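FdxN element excision controlling factor XisI (Anabaena variabilis ATCC 29413, PDB 2NVM) probably helps control the site-specific excision of the fdxN element from nitrogen-fixation genes, as part of a complex with XisF and XisH. Local coordinates at residues Glu14-Tyr19 / Asp45-Asp50; Ala93-Met98 / Thr106-Gly111. All blocks are in the same frame, centred on the assembly; numbering follows the deposited sequence.

Interaction 1. Residues Glu14-Tyr19 / Asp45-Asp50; sequences EIIKKY and DRLIID
Ile16 of the helix meets both Leu47 and Ile49 of the strand, a compact example of how an amphipathic helix is seated on a beta-sheet. The branches of Ile16 divide the work. Its CG2 methyl meets the CD1 methyl of Ile49 tip to tip at 3.7 Å, the closest approach of the contact. The other branch runs alongside Leu47 in the opposite direction, Ile16 CD1 lying 4.0 Å from Leu47 CD1. That branch leaves with CG1 anti to the backbone N (chi1 -157°), which carries CD1 out from the helix and alongside Leu47 while CG2 remains directed at Ile49. All three side chains are buried, and this part of the interface is purely apolar.

The looser side belongs to Lys17. Its chain crosses Leu47 at about a right angle, and Lys17 CG comes within 3.9 Å of Leu47 CD2. Beyond CG the chain is fully extended; the aliphatic base probably helps cover the leucine, while the ammonium group lies farther out, away from the apolar centre.

Helix and strand segments run nearly antiparallel, at 174°, with their axes 10.4 Å apart. Alternation along the strand turns Leu47 and Ile49 to the helix and Ile48 to the other face, where it packs on Ile48 of the second subunit. The strand pairs antiparallel with strand 55-61 through Arg46 and Ile48, and Ile49 N hydrogen-bonds to Asp50 OD2 of the second subunit. On the helix, Ile15 and Tyr19 turn instead to helix 93-100, which places helix 4-23 against both that helix and strand 44-50.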
ATOM      1  N   GLU B  14       3.117 -11.105  10.663  1.00 52.41           N
ATOM      2  CA  GLU B  14       3.235 -11.032  12.115  1.00 52.40           C
ATOM      3  C   GLU B  14       4.056  -9.783  12.497  1.00 50.00           C
ATOM      4  O   GLU B  14       3.696  -9.098  13.441  1.00 49.21           O
ATOM      5  CB  GLU B  14       3.894 -12.315  12.661  1.00 52.93           C
ATOM      6  CG  GLU B  14       3.829 -12.526  14.172  1.00 55.91           C
ATOM      7  CD  GLU B  14       4.590 -13.785  14.654  1.00 58.39           C
ATOM      8  OE1 GLU B  14       4.209 -14.329  15.718  1.00 63.79           O
ATOM      9  OE2 GLU B  14       5.556 -14.239  13.977  1.00 67.89           O
ATOM     10  N   ILE B  15       5.136  -9.493  11.754  1.00 50.74           N
ATOM     11  CA  ILE B  15       5.984  -8.310  12.008  1.00 52.21           C
ATOM     12  C   ILE B  15       5.220  -6.987  11.763  1.00 53.30           C
ATOM     13  O   ILE B  15       5.192  -6.118  12.645  1.00 52.40           O
ATOM     14  CB  ILE B  15       7.304  -8.339  11.158  1.00 52.90           C
ATOM     15  CG1 ILE B  15       8.275  -9.402  11.683  1.00 51.63           C
ATOM     16  CG2 ILE B  15       8.048  -6.990  11.187  1.00 52.00           C
ATOM     17  CD1 ILE B  15       9.418  -9.713  10.705  1.00 50.74           C
ATOM     18  N   ILE B  16       4.600  -6.861  10.587  1.00 53.12           N
ATOM     19  CA  ILE B  16       3.871  -5.628  10.204  1.00 55.46           C
ATOM     20  C   ILE B  16       2.731  -5.307  11.209  1.00 56.17           C
ATOM     21  O   ILE B  16       2.638  -4.169  11.678  1.00 55.29           O
ATOM     22  CB  ILE B  16       3.441  -5.622   8.680  1.00 55.01           C
ATOM     23  CG1 ILE B  16       3.222  -4.178   8.185  1.00 59.48           C
ATOM     24  CG2 ILE B  16       2.233  -6.531   8.423  1.00 53.38           C
ATOM     25  CD1 ILE B  16       2.842  -4.047   6.702  1.00 57.34           C
ATOM     26  N   LYS B  17       1.966  -6.332  11.608  1.00 57.78           N
ATOM     27  CA  LYS B  17       0.897  -6.189  12.613  1.00 61.16           C
ATOM     28  C   LYS B  17       1.428  -5.825  14.000  1.00 62.49           C
ATOM     29  O   LYS B  17       0.764  -5.063  14.705  1.00 65.20           O
ATOM     30  CB  LYS B  17       0.020  -7.449  12.711  1.00 62.46           C
ATOM     31  CG  LYS B  17      -0.835  -7.700  11.475  1.00 66.27           C
ATOM     32  CD  LYS B  17      -1.613  -9.015  11.589  1.00 66.75           C
ATOM     33  CE  LYS B  17      -2.422  -9.310  10.319  1.00 71.70           C
ATOM     34  NZ  LYS B  17      -3.212 -10.567  10.455  1.00 73.62           N
ATOM     35  N   LYS B  18       2.603  -6.360  14.378  1.00 61.97           N
ATOM     36  CA  LYS B  18       3.246  -6.074  15.679  1.00 62.34           C
ATOM     37  C   LYS B  18       3.536  -4.585  15.813  1.00 62.83           C
ATOM     38  O   LYS B  18       3.043  -3.962  16.744  1.00 64.32           O
ATOM     39  CB  LYS B  18       4.536  -6.912  15.897  1.00 62.84           C
ATOM     40  CG  LYS B  18       5.324  -6.630  17.186  1.00 60.66           C
ATOM     41  CD  LYS B  18       6.421  -7.673  17.418  1.00 63.05           C
ATOM     42  CE  LYS B  18       7.175  -7.411  18.739  1.00 65.44           C
ATOM     43  NZ  LYS B  18       8.039  -8.551  19.198  1.00 59.71           N
ATOM     44  N   TYR B  19       4.305  -4.035  14.871  1.00 64.37           N
ATOM     45  CA  TYR B  19       4.639  -2.592  14.863  1.00 65.45           C
ATOM     46  C   TYR B  19       3.444  -1.670  14.622  1.00 65.49           C
ATOM     47  O   TYR B  19       3.465  -0.537  15.115  1.00 64.92           O
ATOM     48  CB  TYR B  19       5.803  -2.266  13.912  1.00 65.40           C
ATOM     49  CG  TYR B  19       7.108  -2.820  14.413  1.00 64.31           C
ATOM     50  CD1 TYR B  19       7.828  -2.157  15.429  1.00 65.53           C
ATOM     51  CD2 TYR B  19       7.623  -4.021  13.911  1.00 63.98           C
ATOM     52  CE1 TYR B  19       9.050  -2.678  15.923  1.00 64.07           C
ATOM     53  CE2 TYR B  19       8.833  -4.552  14.390  1.00 66.71           C
ATOM     54  CZ  TYR B  19       9.547  -3.876  15.391  1.00 66.81           C
ATOM     55  OH  TYR B  19      10.732  -4.404  15.853  1.00 69.85           O
ATOM     56  N   ASP B  45      -4.045   5.747  10.694  1.00 52.03           N
ATOM     57  CA  ASP B  45      -3.260   4.666  10.151  1.00 49.29           C
ATOM     58  C   ASP B  45      -4.172   3.610   9.528  1.00 46.44           C
ATOM     59  O   ASP B  45      -5.270   3.404  10.011  1.00 45.64           O
ATOM     60  CB  ASP B  45      -2.387   4.040  11.261  1.00 52.25           C
ATOM     61  CG  ASP B  45      -1.275   4.997  11.766  1.00 57.87           C
ATOM     62  OD1 ASP B  45      -1.193   6.181  11.364  1.00 69.47           O
ATOM     63  OD2 ASP B  45      -0.456   4.555  12.576  1.00 67.63           O
ATOM     64  N   ARG B  46      -3.716   3.024   8.416  1.00 44.83           N
ATOM     65  CA  ARG B  46      -4.426   1.955   7.691  0.50 45.10           C
ATOM     66  C   ARG B  46      -3.407   0.871   7.322  1.00 43.71           C
ATOM     67  O   ARG B  46      -2.276   1.186   6.931  1.00 42.23           O
ATOM     68  CB  ARG B  46      -5.108   2.429   6.387  0.50 45.59           C
ATOM     69  CG  ARG B  46      -6.239   3.479   6.491  0.50 45.04           C
ATOM     70  CD  ARG B  46      -5.714   4.901   6.501  0.50 47.09           C
ATOM     71  NE  ARG B  46      -6.779   5.917   6.619  0.50 48.89           N
ATOM     72  CZ  ARG B  46      -7.441   6.516   5.615  0.50 45.16           C
ATOM     73  NH1 ARG B  46      -7.202   6.228   4.341  0.50 49.41           N
ATOM     74  NH2 ARG B  46      -8.376   7.426   5.894  0.50 47.94           N
ATOM     75  N   LEU B  47      -3.826  -0.391   7.426  1.00 43.71           N
ATOM     76  CA  LEU B  47      -3.007  -1.569   7.118  1.00 45.18           C
ATOM     77  C   LEU B  47      -3.585  -2.175   5.839  1.00 44.39           C
ATOM     78  O   LEU B  47      -4.808  -2.302   5.733  1.00 42.25           O
ATOM     79  CB  LEU B  47      -3.073  -2.553   8.295  1.00 45.83           C
ATOM     80  CG  LEU B  47      -2.009  -3.641   8.416  1.00 48.75           C
ATOM     81  CD1 LEU B  47      -0.615  -3.026   8.463  1.00 55.83           C
ATOM     82  CD2 LEU B  47      -2.278  -4.497   9.685  1.00 46.28           C
ATOM     83  N   ILE B  48      -2.719  -2.505   4.868  1.00 43.45           N
ATOM     84  CA  ILE B  48      -3.151  -3.052   3.567  1.00 46.10           C
ATOM     85  C   ILE B  48      -2.288  -4.284   3.289  1.00 48.01           C
ATOM     86  O   ILE B  48      -1.122  -4.175   2.864  1.00 49.76           O
ATOM     87  CB  ILE B  48      -3.073  -1.995   2.402  1.00 45.95           C
ATOM     88  CG1 ILE B  48      -3.528  -0.598   2.872  1.00 43.46           C
ATOM     89  CG2 ILE B  48      -3.860  -2.492   1.152  1.00 43.87           C
ATOM     90  CD1 ILE B  48      -3.553   0.455   1.799  1.00 49.16           C
ATOM     91  N   ILE B  49      -2.861  -5.450   3.568  1.00 46.13           N
ATOM     92  CA  ILE B  49      -2.208  -6.747   3.398  1.00 48.30           C
ATOM     93  C   ILE B  49      -2.815  -7.456   2.182  1.00 46.82           C
ATOM     94  O   ILE B  49      -4.010  -7.643   2.128  1.00 45.34           O
ATOM     95  CB  ILE B  49      -2.416  -7.649   4.662  1.00 46.89           C
ATOM     96  CG1 ILE B  49      -2.010  -6.923   5.967  1.00 49.99           C
ATOM     97  CG2 ILE B  49      -1.699  -8.995   4.506  1.00 46.12           C
ATOM     98  CD1 ILE B  49      -0.612  -6.436   6.024  1.00 45.97           C
ATOM     99  N   ASP B  50      -1.960  -7.860   1.244  1.00 49.05           N
ATOM    100  CA  ASP B  50      -2.352  -8.595   0.043  1.00 49.88           C
ATOM    101  C   ASP B  50      -1.457  -9.841  -0.035  1.00 47.68           C
ATOM    102  O   ASP B  50      -0.332  -9.774  -0.527  1.00 46.34           O
ATOM    103  CB  ASP B  50      -2.227  -7.687  -1.191  1.00 50.87           C
ATOM    104  CG  ASP B  50      -2.837  -8.288  -2.454  1.00 49.50           C
ATOM    105  OD1 ASP B  50      -3.035  -9.514  -2.608  1.00 46.15           O
ATOM    106  OD2 ASP B  50      -3.150  -7.465  -3.316  1.00 57.43           O
TER

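Interaction 2. Residues Ala93-Met98 / Thr106-Gly111; sequences AIVDEM and TDIILG
With CG1 anti to the carbonyl carbon (chi1 -59°) and the chain extended beyond it, Ile108 brings its CD1 methyl to the helix, where Met98 receives it. Met98, a selenomethionine here, also has CG anti to its carbonyl carbon (chi1 -65°), and its extended chain crosses the isoleucine obliquely. The methyl touches this residue at two points: Ile108 CD1 is 3.8 Å from Met98 CB and 3.9 Å from Met98 SE.

Val95, one helical turn earlier, widens the contact with its two methyls, both loosely placed. Val95 CG1 lies 4.3 Å from Ile108 CD1, and Val95 CG2 faces Leu110 CD2 at 4.4 Å, though less of Leu110 is involved. Leu110 sits at the centre of an inverse gamma turn, and the end of its side chain comes closer to the helix than its first bond suggests.

The segments run antiparallel at 169° within the beta-alpha-beta unit formed by strand 82-87, helix 93-100 and strand 108-110. Ile85 and Phe123 both pack against Val95 and Leu110. Because the four touching residues are buried and meet only through apolar groups, the contact probably depends on hydrophobic burial and close fit rather than polar pairing; the natural methionine has sulfur where selenium sits.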
ATOM      1  N   ALA B  93      14.764  -2.219  13.186  1.00 54.43           N
ATOM      2  CA  ALA B  93      14.327  -3.130  14.276  1.00 54.05           C
ATOM      3  C   ALA B  93      13.593  -4.360  13.700  1.00 53.64           C
ATOM      4  O   ALA B  93      13.721  -5.446  14.249  1.00 53.51           O
ATOM      5  CB  ALA B  93      13.444  -2.414  15.305  1.00 52.67           C
ATOM      6  N   ILE B  94      12.869  -4.178  12.584  1.00 53.73           N
ATOM      7  CA  ILE B  94      12.163  -5.276  11.891  1.00 53.21           C
ATOM      8  C   ILE B  94      13.111  -6.334  11.283  1.00 52.09           C
ATOM      9  O   ILE B  94      12.695  -7.470  11.114  1.00 51.43           O
ATOM     10  CB  ILE B  94      11.145  -4.783  10.790  1.00 54.29           C
ATOM     11  CG1 ILE B  94      11.824  -4.117   9.584  1.00 54.87           C
ATOM     12  CG2 ILE B  94      10.079  -3.837  11.397  1.00 54.46           C
ATOM     13  CD1 ILE B  94      10.796  -3.742   8.503  1.00 52.46           C
ATOM     14  N   VAL B  95      14.341  -5.944  10.918  1.00 51.02           N
ATOM     15  CA  VAL B  95      15.352  -6.882  10.384  1.00 51.41           C
ATOM     16  C   VAL B  95      15.753  -7.910  11.448  1.00 51.39           C
ATOM     17  O   VAL B  95      15.880  -9.087  11.124  1.00 51.59           O
ATOM     18  CB  VAL B  95      16.598  -6.163   9.790  1.00 50.75           C
ATOM     19  CG1 VAL B  95      17.770  -7.122   9.584  1.00 49.85           C
ATOM     20  CG2 VAL B  95      16.222  -5.467   8.493  1.00 50.33           C
ATOM     21  N   ASP B  96      15.935  -7.450  12.692  1.00 51.33           N
ATOM     22  CA  ASP B  96      16.249  -8.316  13.832  1.00 51.38           C
ATOM     23  C   ASP B  96      15.170  -9.384  14.010  1.00 49.89           C
ATOM     24  O   ASP B  96      15.490 -10.552  14.213  1.00 48.40           O
ATOM     25  CB  ASP B  96      16.401  -7.513  15.139  1.00 52.89           C
ATOM     26  CG  ASP B  96      17.645  -6.623  15.150  1.00 59.61           C
ATOM     27  OD1 ASP B  96      18.755  -7.132  14.867  1.00 61.82           O
ATOM     28  OD2 ASP B  96      17.512  -5.422  15.489  1.00 66.11           O
ATOM     29  N   GLU B  97      13.904  -8.977  13.878  1.00 50.70           N
ATOM     30  CA  GLU B  97      12.774  -9.912  13.988  1.00 50.11           C
ATOM     31  C   GLU B  97      12.773 -10.980  12.884  1.00 46.69           C
ATOM     32  O   GLU B  97      12.495 -12.149  13.169  1.00 45.39           O
ATOM     33  CB  GLU B  97      11.447  -9.158  14.153  1.00 51.10           C
ATOM     34  CG  GLU B  97      11.467  -8.363  15.495  1.00 56.08           C
ATOM     35  CD  GLU B  97      10.124  -7.912  15.985  1.00 54.03           C
ATOM     36  OE1 GLU B  97       9.230  -7.659  15.160  1.00 73.15           O
ATOM     37  OE2 GLU B  97       9.961  -7.796  17.216  1.00 61.53           O
HETATM   38  N   MSE B  98      13.177 -10.596  11.673  1.00 45.14           N
HETATM   39  CA  MSE B  98      13.281 -11.527  10.533  1.00 47.33           C
HETATM   40  C   MSE B  98      14.419 -12.541  10.730  1.00 46.41           C
HETATM   41  O   MSE B  98      14.216 -13.728  10.474  1.00 47.50           O
HETATM   42  CB  MSE B  98      13.469 -10.780   9.208  1.00 47.57           C
HETATM   43  CG  MSE B  98      12.281  -9.929   8.802  1.00 50.63           C
HETATM   44 SE   MSE B  98      12.720  -8.852   7.262  0.75 48.46          SE
HETATM   45  CE  MSE B  98      11.136  -7.756   7.228  1.00 47.15           C
ATOM     46  N   THR B 106      20.723 -12.945   3.239  1.00 54.74           N
ATOM     47  CA  THR B 106      20.731 -13.050   1.766  1.00 53.59           C
ATOM     48  C   THR B 106      19.331 -13.001   1.125  1.00 52.56           C
ATOM     49  O   THR B 106      19.253 -12.801  -0.090  1.00 52.30           O
ATOM     50  CB  THR B 106      21.465 -14.327   1.258  1.00 53.51           C
ATOM     51  OG1 THR B 106      20.778 -15.504   1.705  1.00 51.39           O
ATOM     52  CG2 THR B 106      22.910 -14.344   1.744  1.00 53.11           C
ATOM     53  N   ASP B 107      18.264 -13.247   1.911  1.00 51.32           N
ATOM     54  CA  ASP B 107      16.857 -13.156   1.459  1.00 52.50           C
ATOM     55  C   ASP B 107      16.119 -11.853   1.897  1.00 51.31           C
ATOM     56  O   ASP B 107      14.905 -11.760   1.724  1.00 52.15           O
ATOM     57  CB  ASP B 107      16.085 -14.435   1.872  1.00 54.30           C
ATOM     58  CG  ASP B 107      16.524 -15.683   1.095  1.00 56.24           C
ATOM     59  OD1 ASP B 107      16.916 -15.589  -0.092  1.00 60.28           O
ATOM     60  OD2 ASP B 107      16.421 -16.785   1.663  1.00 61.19           O
ATOM     61  N   ILE B 108      16.865 -10.866   2.418  1.00 49.46           N
ATOM     62  CA  ILE B 108      16.373  -9.550   2.851  1.00 48.89           C
ATOM     63  C   ILE B 108      17.057  -8.492   1.953  1.00 48.63           C
ATOM     64  O   ILE B 108      18.267  -8.467   1.887  1.00 48.13           O
ATOM     65  CB  ILE B 108      16.708  -9.255   4.348  1.00 47.59           C
ATOM     66  CG1 ILE B 108      16.090 -10.322   5.271  1.00 45.90           C
ATOM     67  CG2 ILE B 108      16.216  -7.856   4.755  1.00 46.64           C
ATOM     68  CD1 ILE B 108      16.349 -10.108   6.762  1.00 47.85           C
ATOM     69  N   ILE B 109      16.278  -7.650   1.274  1.00 49.36           N
ATOM     70  CA  ILE B 109      16.789  -6.563   0.413  1.00 49.41           C
ATOM     71  C   ILE B 109      16.256  -5.233   0.942  1.00 48.38           C
ATOM     72  O   ILE B 109      15.041  -5.088   1.151  1.00 48.53           O
ATOM     73  CB  ILE B 109      16.350  -6.719  -1.067  1.00 48.04           C
ATOM     74  CG1 ILE B 109      16.835  -8.063  -1.621  1.00 52.78           C
ATOM     75  CG2 ILE B 109      16.893  -5.560  -1.922  1.00 48.91           C
ATOM     76  CD1 ILE B 109      16.483  -8.310  -3.035  1.00 53.48           C
ATOM     77  N   LEU B 110      17.160  -4.276   1.150  1.00 47.18           N
ATOM     78  CA  LEU B 110      16.788  -2.934   1.570  1.00 47.31           C
ATOM     79  C   LEU B 110      16.548  -2.139   0.305  1.00 46.57           C
ATOM     80  O   LEU B 110      17.455  -1.514  -0.244  1.00 46.02           O
ATOM     81  CB  LEU B 110      17.831  -2.293   2.489  1.00 47.13           C
ATOM     82  CG  LEU B 110      18.129  -3.086   3.762  1.00 49.83           C
ATOM     83  CD1 LEU B 110      19.141  -2.295   4.592  1.00 40.77           C
ATOM     84  CD2 LEU B 110      16.859  -3.429   4.599  1.00 45.51           C
ATOM     85  N   GLY B 111      15.302  -2.223  -0.178  1.00 47.29           N
ATOM     86  CA  GLY B 111      14.810  -1.504  -1.344  1.00 44.73           C
ATOM     87  C   GLY B 111      14.925  -0.003  -1.189  1.00 45.39           C
ATOM     88  O   GLY B 111      15.161   0.682  -2.165  1.00 42.82           O
TER

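How the interactions relate
Interactions 1 and 2 repeat one scheme, a helix laid nearly antiparallel to a strand of the same mixed sheet, on opposite sides of the chain's centre and with their own centres about 16 Å apart. The helices join them directly. Lys18 NZ forms a salt bridge with Glu97 OE2 at 2.9 Å, and next to it the ring of Tyr19 packs on helix 93-98, against Ile94. Tyr19 OH also lies 3.4 Å from Ala93 CB. Lys18 and Tyr19, which do not touch 45-50, contact the second helix instead. Interaction 1 adjoins the subunit interface extensively, whereas interaction 2 reaches it through Gly111 O, hydrogen-bonded to Trp63 NE1 of the second subunit.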